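Local coordinates for protein LIP (PDB 4A1R) that is a membrane-bound lipoprotein component of the type VI secretion system, probably of the TssJ family, with a beta-sandwich fold, at residues 53-56 against 57-60. Residues are numbered along the deposited sequence; the frame is centred on the assembly and turned at random. Where two conformers were deposited one is given.
Sequences QNDA and KSVL
Val-59 and Leu-60 each donate a backbone hydrogen bond to the residue four places earlier. Val-59 N reaches Asp-55 O at 3.3 Å. Leu-60 N lies closer to Ala-56 O, at 2.7 Å. These two i to i+4 bonds carry the helix past a kink. The kink falls where Lys-57 N and Ser-58 N lack a bond to the turn before, and Asp-55 has extended backbone angles (phi -163°, psi 83°) just ahead of it.

Apolar contact is slight and rests on one pair, Ala-56 CB and Leu-60 CD1, 4.1 Å apart. Two other side-chain carbons lie against a carbonyl oxygen. Leu-60 CG rests 3.3 Å from Ala-56 O. Val-59 CG1 sits 3.5 Å from Ala-56 O, placed there by chi1 of 80°, which puts it between the backbone N and the carbonyl carbon.

The outer side is polar. The Lys-57 chain passes the Asp-55 carboxylate at an angle, and Lys-57 CG lies 3.1 Å from Asp-55 OD1. It then runs on extended. Lys-57 NZ is 5.3 Å from Asp-55 OD1, so the opposite charges form no close pair.

The buried side of helix 49-60 faces the antiparallel sheet. Ala-56 packs on Arg-34 of strand 31-38, and Leu-60 on Leu-36 and Leu-38. Leu-60 also touches Phe-44 of helix 42-46. Leu-60 thus lies between helix 42-46 and strand 31-38.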
# COMPACT_ATOMS: atom_id res chain seq x y z
N GLN A 53 -0.20 -11.20 8.06
CA GLN A 53 -0.02 -10.46 9.30
C GLN A 53 1.11 -11.05 10.16
O GLN A 53 1.94 -10.31 10.70
CB GLN A 53 -1.30 -10.44 10.12
CG GLN A 53 -1.21 -9.64 11.42
CD GLN A 53 -2.46 -9.82 12.26
OE1 GLN A 53 -2.78 -10.95 12.65
NE2 GLN A 53 -3.13 -8.73 12.57
N ASN A 54 1.12 -12.37 10.30
CA ASN A 54 2.11 -13.01 11.18
C ASN A 54 3.49 -13.29 10.58
O ASN A 54 4.49 -13.25 11.30
CB ASN A 54 1.52 -14.35 11.64
CG ASN A 54 2.41 -15.09 12.64
OD1 ASN A 54 2.79 -16.24 12.43
ND2 ASN A 54 2.75 -14.41 13.73
N ASP A 55 3.55 -13.54 9.27
CA ASP A 55 4.86 -13.73 8.64
C ASP A 55 4.80 -13.59 7.14
O ASP A 55 4.76 -14.59 6.41
CB ASP A 55 5.49 -15.06 9.06
CG ASP A 55 6.91 -15.22 8.54
OD1 ASP A 55 7.60 -14.21 8.31
OD2 ASP A 55 7.34 -16.38 8.37
N ALA A 56 4.84 -12.34 6.68
CA ALA A 56 4.67 -12.03 5.27
C ALA A 56 5.78 -12.66 4.42
O ALA A 56 5.50 -13.26 3.40
CB ALA A 56 4.58 -10.51 5.08
N LYS A 57 7.03 -12.56 4.89
CA LYS A 57 8.19 -13.10 4.14
C LYS A 57 8.06 -14.60 3.85
O LYS A 57 8.36 -15.04 2.75
CB LYS A 57 9.53 -12.79 4.85
CG LYS A 57 9.70 -13.48 6.20
CD LYS A 57 11.11 -13.34 6.75
CE LYS A 57 11.41 -14.45 7.75
NZ LYS A 57 12.87 -14.61 7.97
N SER A 58 7.59 -15.36 4.84
CA SER A 58 7.38 -16.78 4.68
C SER A 58 6.34 -17.06 3.60
O SER A 58 6.59 -17.83 2.68
CB SER A 58 6.97 -17.43 6.00
OG SER A 58 6.60 -18.78 5.80
N VAL A 59 5.18 -16.41 3.70
CA VAL A 59 4.12 -16.68 2.73
C VAL A 59 4.43 -16.05 1.36
O VAL A 59 4.05 -16.61 0.35
CB VAL A 59 2.69 -16.36 3.27
CG1 VAL A 59 2.38 -14.87 3.20
CG2 VAL A 59 1.65 -17.15 2.49
N LEU A 60 5.15 -14.93 1.32
CA LEU A 60 5.43 -14.28 0.03
C LEU A 60 6.74 -14.69 -0.65
O LEU A 60 6.87 -14.56 -1.87
CB LEU A 60 5.34 -12.75 0.13
CG LEU A 60 4.03 -12.19 0.69
CD1 LEU A 60 4.17 -10.71 0.96
CD2 LEU A 60 2.86 -12.46 -0.23